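Local coordinates for 5,10-methylenetetrahydrofolate dehydrogenase (Bombyx mori, PDB 5ZF1), which probably catalyses the NADP+-dependent oxidation of 5,10-methylenetetrahydrofolate to 5,10-methenyltetrahydrofolate in one-carbon folate metabolism, at residues 146-151 and 275-280; 172-177 and 217-222. All blocks are in the same frame, centred on the assembly; numbering follows the deposited sequence. Where two conformers were deposited one is given.

Interaction 1: 146-151 and 275-280; sequences VEMLKR and GGVGPM. With SO4 (sulfate ion), chain F.
Met-280 joins the start of helix 277-298 to the end of helix 140-151 through its terminal methyl. Met-280 CE lies 3.9 Å from Met-148 CG and also 3.9 Å from Glu-147 CB, so one methyl group bridges neighbouring residues of the facing helix. Bends at chi2 (-60°) and chi3 fold the Met-280 chain so that CE meets these two carbons while CG remains beside Met-148, with Met-280 CG 4.2 Å from Met-148 SD. Met-148 SD in turn reaches Val-277 CG2 at 4.3 Å, which extends the apolar patch to the first turn of helix 277-298.

Only the aliphatic part of Glu-147 joins this patch. Its carboxylate turns away to a salt bridge one helical turn on: Arg-151 NE donates to Glu-147 OE2 over 2.8 Å, nearly straight at 166°, close to the guanidinium plane and onto the anti lone pair. Arg-151 NH2 has a second acid, Glu-17, on helix 7-26, whose Leu-10 and Ile-14 also pack on Met-280.

At the N-terminus of helix 277-298, where Gly-276 is the N-cap residue, a sulfate ion accepts three bent bonds (137 to 139°). Gly-276 N, Val-277 N and Gly-278 N each donate to a different sulfate oxygen, the shortest bond being Gly-276 N to O1 at 2.8 Å. The segment belongs to the PGGVGPMT signature of this enzyme family. Three backbone N-H groups at a helix start would favour an anion electrostatically, whereas the union of the two helices rests on apolar packing of two methionine chains with Val-277 and the aliphatic part of Glu-147, without a hydrogen bond across it.

Interaction 2: 172-177 and 217-222; sequences MPIAMM and ITATGL. With SO4 (sulfate ion), chain E.
No ring, side-chain amide or charged planar group has a face or an edge in the contact of Ile-174 with Ile-217 and Ala-219; it is made by aliphatic branches. Ile-174, on helix 171-178, uses both of its methyl ends. Its CG2 branch lies 3.9 Å from Ile-217 CD1, and its CD1 is 4.1 Å from Ile-217 CG2, so the two isoleucines meet branch against branch at an oblique angle. Ile-217 was modelled in two conformers, so its distances, taken from one of them, are less certain. Further along, Ile-174 CD1 approaches Ala-219 CB at 4.3 Å. Ile-174 reaches this far because CG1 stands opposite the carbonyl carbon (chi1 -72°) and the chain then runs extended to CD1.

Strand 215-218 holds its place by backbone hydrogen bonds on two sides, with Ile-217 joined to strand 160-164 and Thr-218 to strand 236-239. Ile-174 also rests on Val-163 of strand 160-164. Helix 140-151 closes the apolar cluster, with Ala-142 on Ile-174 and Val-145 on Ile-217. The contact thus seats a helix against the parallel sheet of the Rossmann-type NAD(P)-binding domain.

Beyond the strand the chemistry becomes polar. Thr-220 OG1 accepts Leu-222 N at 3.1 Å, with an N-H...O angle of 162°, forming an ST turn, and donates to O2 of a sulfate ion at 3.0 Å. The backbone N of Arg-166 and the side-chain NE of Arg-199 bind the same ion, an arrangement consistent with a site for a cofactor phosphate. Two bonds thus grip the Thr-220 oxygen, which probably limits the hydroxyl's rotation, while between the two segments the contact is made by methyl groups, with no hydrogen bond across it.

Interactions 1 and 2 are both buried and apolar at heart, with centres about 13 Å apart in the NAD(P)-binding domain. They meet where Val-146 CG2 packs 3.7 Å from Met-177 CB, linking helix 140-151 to helix 171-178. Helix 140-151 serves both: its last turns face helix 277-298 in interaction 1, and its earlier residues cover the helix-to-sheet packing of interaction 2. Bent thioethers join two helices in the first; branched aliphatic groups fit a helix to a strand in the second. Each also has a sulfate beside it, received by consecutive backbone N-H groups at a helix start in 275-280, but after the strand in 217-222 by the Thr-220 hydroxyl, a backbone N-H and an arginine side chain.

Interaction 1: 146-151 and 275-280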
ATOM      1  N   VAL B 146     -14.084  -1.170   7.683  1.00 23.79           N
ATOM      2  CA  VAL B 146     -14.751  -1.095   6.391  1.00 26.14           C
ATOM      3  C   VAL B 146     -16.142  -1.714   6.477  1.00 29.62           C
ATOM      4  O   VAL B 146     -17.108  -1.192   5.906  1.00 26.13           O
ATOM      5  CB  VAL B 146     -13.884  -1.773   5.312  1.00 28.65           C
ATOM      6  CG1 VAL B 146     -14.721  -2.157   4.094  1.00 38.37           C
ATOM      7  CG2 VAL B 146     -12.751  -0.863   4.913  1.00 35.31           C
ATOM      8  N   GLU B 147     -16.273  -2.814   7.217  1.00 31.93           N
ATOM      9  CA  GLU B 147     -17.572  -3.471   7.353  1.00 28.85           C
ATOM     10  C   GLU B 147     -18.552  -2.624   8.163  1.00 28.44           C
ATOM     11  O   GLU B 147     -19.757  -2.618   7.878  1.00 29.16           O
ATOM     12  CB  GLU B 147     -17.385  -4.854   7.984  1.00 34.28           C
ATOM     13  CG  GLU B 147     -18.573  -5.808   7.818  1.00 37.56           C
ATOM     14  CD  GLU B 147     -18.902  -6.150   6.364  1.00 45.54           C
ATOM     15  OE1 GLU B 147     -17.993  -6.164   5.501  1.00 41.41           O
ATOM     16  OE2 GLU B 147     -20.086  -6.421   6.085  1.00 50.67           O
ATOM     17  N   MET B 148     -18.068  -1.905   9.180  1.00 25.17           N
ATOM     18  CA  MET B 148     -18.950  -1.018   9.928  1.00 23.87           C
ATOM     19  C   MET B 148     -19.505   0.075   9.021  1.00 27.10           C
ATOM     20  O   MET B 148     -20.696   0.412   9.094  1.00 27.92           O
ATOM     21  CB  MET B 148     -18.204  -0.428  11.128  1.00 24.75           C
ATOM     22  CG  MET B 148     -17.746  -1.482  12.139  1.00 27.29           C
ATOM     23  SD  MET B 148     -16.848  -0.874  13.583  1.00 37.41           S
ATOM     24  CE  MET B 148     -17.657   0.690  13.921  1.00 32.13           C
ATOM     25  N   LEU B 149     -18.668   0.612   8.129  1.00 24.21           N
ATOM     26  CA  LEU B 149     -19.132   1.645   7.209  1.00 22.23           C
ATOM     27  C   LEU B 149     -20.167   1.098   6.239  1.00 25.55           C
ATOM     28  O   LEU B 149     -21.189   1.745   5.983  1.00 28.20           O
ATOM     29  CB  LEU B 149     -17.960   2.233   6.435  1.00 25.27           C
ATOM     30  CG  LEU B 149     -16.973   3.044   7.280  1.00 20.98           C
ATOM     31  CD1 LEU B 149     -15.667   3.228   6.533  1.00 20.67           C
ATOM     32  CD2 LEU B 149     -17.594   4.369   7.681  1.00 21.19           C
ATOM     33  N   LYS B 150     -19.908  -0.086   5.677  1.00 25.85           N
ATOM     34  CA  LYS B 150     -20.842  -0.661   4.711  1.00 29.19           C
ATOM     35  C   LYS B 150     -22.147  -1.061   5.375  1.00 27.26           C
ATOM     36  O   LYS B 150     -23.223  -0.837   4.820  1.00 26.68           O
ATOM     37  CB  LYS B 150     -20.208  -1.869   4.018  1.00 30.29           C
ATOM     38  CG  LYS B 150     -18.954  -1.519   3.237  1.00 39.68           C
ATOM     39  CD  LYS B 150     -18.365  -2.722   2.518  1.00 38.87           C
ATOM     40  CE  LYS B 150     -18.929  -2.859   1.114  1.00 46.14           C
ATOM     41  NZ  LYS B 150     -20.394  -3.157   1.088  1.00 59.58           N
ATOM     42  N   ARG B 151     -22.081  -1.657   6.563  1.00 28.81           N
ATOM     43  CA  ARG B 151     -23.309  -2.161   7.171  1.00 30.83           C
ATOM     44  C   ARG B 151     -24.190  -1.038   7.696  1.00 34.59           C
ATOM     45  O   ARG B 151     -25.410  -1.202   7.776  1.00 34.73           O
ATOM     46  CB  ARG B 151     -22.977  -3.145   8.290  1.00 29.55           C
ATOM     47  CG  ARG B 151     -22.321  -4.398   7.782  1.00 34.90           C
ATOM     48  CD  ARG B 151     -23.335  -5.457   7.440  1.00 40.97           C
ATOM     49  NE  ARG B 151     -22.677  -6.680   6.991  1.00 59.64           N
ATOM     50  CZ  ARG B 151     -23.170  -7.901   7.173  1.00 50.50           C
ATOM     51  NH1 ARG B 151     -24.323  -8.060   7.807  1.00 47.66           N
ATOM     52  NH2 ARG B 151     -22.507  -8.962   6.732  1.00 48.29           N
ATOM     53  N   GLY B 275     -16.336   0.792  21.789  1.00 33.37           N
ATOM     54  CA  GLY B 275     -16.845   0.800  20.427  1.00 32.76           C
ATOM     55  C   GLY B 275     -17.252  -0.551  19.881  1.00 32.72           C
ATOM     56  O   GLY B 275     -17.994  -0.605  18.896  1.00 32.64           O
ATOM     57  N   GLY B 276     -16.787  -1.639  20.486  1.00 32.38           N
ATOM     58  CA  GLY B 276     -17.037  -2.947  19.917  1.00 32.55           C
ATOM     59  C   GLY B 276     -16.173  -3.292  18.728  1.00 29.14           C
ATOM     60  O   GLY B 276     -16.471  -4.256  18.025  1.00 25.27           O
ATOM     61  N   VAL B 277     -15.111  -2.527  18.473  1.00 27.86           N
ATOM     62  CA  VAL B 277     -14.239  -2.837  17.347  1.00 25.62           C
ATOM     63  C   VAL B 277     -13.498  -4.143  17.587  1.00 30.63           C
ATOM     64  O   VAL B 277     -13.170  -4.865  16.636  1.00 33.00           O
ATOM     65  CB  VAL B 277     -13.268  -1.662  17.117  1.00 33.03           C
ATOM     66  CG1 VAL B 277     -12.323  -1.965  15.967  1.00 28.61           C
ATOM     67  CG2 VAL B 277     -14.056  -0.399  16.846  1.00 27.16           C
ATOM     68  N   GLY B 278     -13.225  -4.472  18.849  1.00 29.84           N
ATOM     69  CA  GLY B 278     -12.641  -5.744  19.213  1.00 29.86           C
ATOM     70  C   GLY B 278     -13.480  -6.922  18.757  1.00 33.15           C
ATOM     71  O   GLY B 278     -13.010  -7.805  18.032  1.00 27.49           O
ATOM     72  N   PRO B 279     -14.745  -6.965  19.185  1.00 30.74           N
ATOM     73  CA  PRO B 279     -15.642  -8.021  18.684  1.00 27.08           C
ATOM     74  C   PRO B 279     -15.774  -8.040  17.168  1.00 25.72           C
ATOM     75  O   PRO B 279     -15.869  -9.123  16.573  1.00 25.70           O
ATOM     76  CB  PRO B 279     -16.975  -7.693  19.373  1.00 34.03           C
ATOM     77  CG  PRO B 279     -16.584  -6.980  20.621  1.00 34.82           C
ATOM     78  CD  PRO B 279     -15.332  -6.217  20.311  1.00 30.79           C
ATOM     79  N   MET B 280     -15.780  -6.870  16.521  1.00 24.63           N
ATOM     80  CA  MET B 280     -15.811  -6.816  15.062  1.00 23.87           C
ATOM     81  C   MET B 280     -14.535  -7.392  14.453  1.00 23.83           C
ATOM     82  O   MET B 280     -14.584  -8.084  13.429  1.00 23.42           O
ATOM     83  CB  MET B 280     -16.004  -5.370  14.602  1.00 31.36           C
ATOM     84  CG  MET B 280     -17.440  -4.882  14.546  1.00 33.73           C
ATOM     85  SD  MET B 280     -18.490  -5.816  13.431  1.00 32.01           S
ATOM     86  CE  MET B 280     -17.803  -5.327  11.835  1.00 31.99           C
TER
HETATM   87  S   SO4 F 402     -13.381  -2.017  21.691  1.00 45.62           S
HETATM   88  O1  SO4 F 402     -14.702  -2.372  22.199  1.00 44.71           O
HETATM   89  O2  SO4 F 402     -13.534  -1.218  20.473  1.00 45.24           O
HETATM   90  O3  SO4 F 402     -12.662  -1.229  22.685  1.00 53.55           O
HETATM   91  O4  SO4 F 402     -12.645  -3.251  21.436  1.00 49.58           O

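Interaction 2: 172-177 and 217-222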
ATOM      1  N   MET B 172      -2.680   1.898   7.820  1.00 15.00           N
ATOM      2  CA  MET B 172      -2.410   1.840   6.389  1.00 16.73           C
ATOM      3  C   MET B 172      -3.446   0.976   5.664  1.00 18.02           C
ATOM      4  O   MET B 172      -3.984   1.415   4.635  1.00 17.30           O
ATOM      5  CB  MET B 172      -0.969   1.363   6.145  1.00 17.22           C
ATOM      6  CG  MET B 172      -0.544   1.336   4.688  1.00 19.62           C
ATOM      7  SD  MET B 172      -0.993  -0.224   3.864  1.00 23.58           S
ATOM      8  CE  MET B 172       0.085  -1.400   4.729  1.00 19.73           C
ATOM      9  N   PRO B 173      -3.756  -0.232   6.132  1.00 15.24           N
ATOM     10  CA  PRO B 173      -4.784  -1.006   5.422  1.00 18.28           C
ATOM     11  C   PRO B 173      -6.142  -0.327   5.435  1.00 18.65           C
ATOM     12  O   PRO B 173      -6.882  -0.460   4.460  1.00 21.42           O
ATOM     13  CB  PRO B 173      -4.802  -2.348   6.175  1.00 20.70           C
ATOM     14  CG  PRO B 173      -3.467  -2.425   6.858  1.00 21.57           C
ATOM     15  CD  PRO B 173      -3.101  -1.012   7.196  1.00 18.45           C
ATOM     16  N   ILE B 174      -6.493   0.407   6.486  1.00 18.15           N
ATOM     17  CA  ILE B 174      -7.766   1.134   6.476  1.00 21.35           C
ATOM     18  C   ILE B 174      -7.772   2.172   5.361  1.00 22.34           C
ATOM     19  O   ILE B 174      -8.712   2.252   4.560  1.00 20.24           O
ATOM     20  CB  ILE B 174      -8.028   1.784   7.844  1.00 18.99           C
ATOM     21  CG1 ILE B 174      -8.372   0.708   8.878  1.00 17.40           C
ATOM     22  CG2 ILE B 174      -9.153   2.837   7.711  1.00 22.56           C
ATOM     23  CD1 ILE B 174      -8.573   1.230  10.286  1.00 23.04           C
ATOM     24  N   ALA B 175      -6.722   3.005   5.304  1.00 17.62           N
ATOM     25  CA  ALA B 175      -6.665   4.020   4.252  1.00 18.37           C
ATOM     26  C   ALA B 175      -6.679   3.391   2.871  1.00 22.81           C
ATOM     27  O   ALA B 175      -7.338   3.905   1.955  1.00 23.26           O
ATOM     28  CB  ALA B 175      -5.415   4.891   4.421  1.00 18.57           C
ATOM     29  N   MET B 176      -5.961   2.267   2.698  1.00 17.29           N
ATOM     30  CA  MET B 176      -5.880   1.633   1.384  0.70 16.94           C
ATOM     31  C   MET B 176      -7.254   1.189   0.907  1.00 23.80           C
ATOM     32  O   MET B 176      -7.605   1.385  -0.262  1.00 23.89           O
ATOM     33  CB  MET B 176      -4.913   0.447   1.432  0.70 21.05           C
ATOM     34  CG  MET B 176      -4.572  -0.171   0.074  0.70 28.71           C
ATOM     35  SD  MET B 176      -3.643   0.896  -1.069  0.70 24.67           S
ATOM     36  CE  MET B 176      -2.158   1.291  -0.157  0.70 26.61           C
ATOM     37  N   MET B 177      -8.036   0.591   1.791  1.00 20.89           N
ATOM     38  CA  MET B 177      -9.375   0.110   1.441  0.55 22.86           C
ATOM     39  C   MET B 177     -10.328   1.262   1.193  1.00 27.02           C
ATOM     40  O   MET B 177     -11.193   1.194   0.317  1.00 25.61           O
ATOM     41  CB  MET B 177      -9.955  -0.748   2.560  0.55 19.10           C
ATOM     42  CG  MET B 177      -9.004  -1.702   3.186  0.55 24.49           C
ATOM     43  SD  MET B 177      -9.769  -3.286   3.290  0.55 30.50           S
ATOM     44  CE  MET B 177      -9.866  -3.536   1.541  0.55 19.02           C
ATOM     45  N   ILE B 217     -11.576   8.415  10.982  1.00 15.28           N
ATOM     46  CA  ILE B 217     -11.230   7.137  11.584  0.54 14.20           C
ATOM     47  C   ILE B 217      -9.957   7.354  12.381  1.00 18.47           C
ATOM     48  O   ILE B 217      -8.935   7.730  11.811  1.00 20.10           O
ATOM     49  CB  ILE B 217     -11.030   6.049  10.521  0.54 17.77           C
ATOM     50  CG1 ILE B 217     -12.364   5.742   9.841  0.54 16.92           C
ATOM     51  CG2 ILE B 217     -10.425   4.796  11.155  0.54 19.77           C
ATOM     52  CD1 ILE B 217     -12.229   5.100   8.481  0.54 18.61           C
ATOM     53  N   THR B 218     -10.021   7.155  13.706  1.00 20.09           N
ATOM     54  CA  THR B 218      -8.846   7.297  14.576  0.56 18.35           C
ATOM     55  C   THR B 218      -8.265   5.912  14.836  1.00 21.07           C
ATOM     56  O   THR B 218      -8.863   5.120  15.568  1.00 22.12           O
ATOM     57  CB  THR B 218      -9.172   7.995  15.902  0.56 26.36           C
ATOM     58  OG1 THR B 218     -10.034   7.174  16.706  0.56 22.71           O
ATOM     59  CG2 THR B 218      -9.812   9.358  15.680  0.56 23.51           C
ATOM     60  N   ALA B 219      -7.101   5.620  14.242  1.00 19.74           N
ATOM     61  CA  ALA B 219      -6.477   4.311  14.318  1.00 19.03           C
ATOM     62  C   ALA B 219      -5.128   4.361  15.009  1.00 24.80           C
ATOM     63  O   ALA B 219      -4.492   3.319  15.181  1.00 34.76           O
ATOM     64  CB  ALA B 219      -6.298   3.718  12.912  1.00 23.05           C
ATOM     65  N   THR B 220      -4.690   5.535  15.412  1.00 23.90           N
ATOM     66  CA  THR B 220      -3.357   5.681  15.965  1.00 26.45           C
ATOM     67  C   THR B 220      -3.295   5.200  17.410  1.00 31.85           C
ATOM     68  O   THR B 220      -4.272   5.261  18.160  1.00 31.23           O
ATOM     69  CB  THR B 220      -2.905   7.132  15.864  1.00 25.08           C
ATOM     70  OG1 THR B 220      -1.640   7.264  16.516  1.00 26.37           O
ATOM     71  CG2 THR B 220      -3.925   8.060  16.509  1.00 25.54           C
ATOM     72  N   GLY B 221      -2.125   4.696  17.788  1.00 24.28           N
ATOM     73  CA  GLY B 221      -1.857   4.284  19.150  1.00 33.16           C
ATOM     74  C   GLY B 221      -1.404   5.401  20.057  1.00 38.53           C
ATOM     75  O   GLY B 221      -1.326   5.216  21.274  1.00 35.98           O
ATOM     76  N   LEU B 222      -1.097   6.546  19.494  1.00 33.61           N
ATOM     77  CA  LEU B 222      -0.689   7.735  20.225  1.00 39.46           C
ATOM     78  C   LEU B 222      -1.914   8.565  20.594  1.00 47.22           C
ATOM     79  O   LEU B 222      -2.899   8.596  19.850  1.00 33.46           O
ATOM     80  CB  LEU B 222       0.271   8.571  19.378  1.00 32.94           C
ATOM     81  CG  LEU B 222       1.592   7.860  19.077  1.00 34.87           C
ATOM     82  CD1 LEU B 222       2.348   8.552  17.951  1.00 31.96           C
ATOM     83  CD2 LEU B 222       2.452   7.780  20.330  1.00 35.25           C
TER
HETATM   84  S   SO4 E 401       0.861   7.295  13.841  1.00 19.71           S
HETATM   85  O1  SO4 E 401       0.625   6.098  13.035  1.00 18.04           O
HETATM   86  O2  SO4 E 401      -0.280   8.166  14.040  1.00 21.34           O
HETATM   87  O3  SO4 E 401       1.302   6.830  15.149  1.00 24.10           O
HETATM   88  O4  SO4 E 401       1.946   8.093  13.247  1.00 18.92           O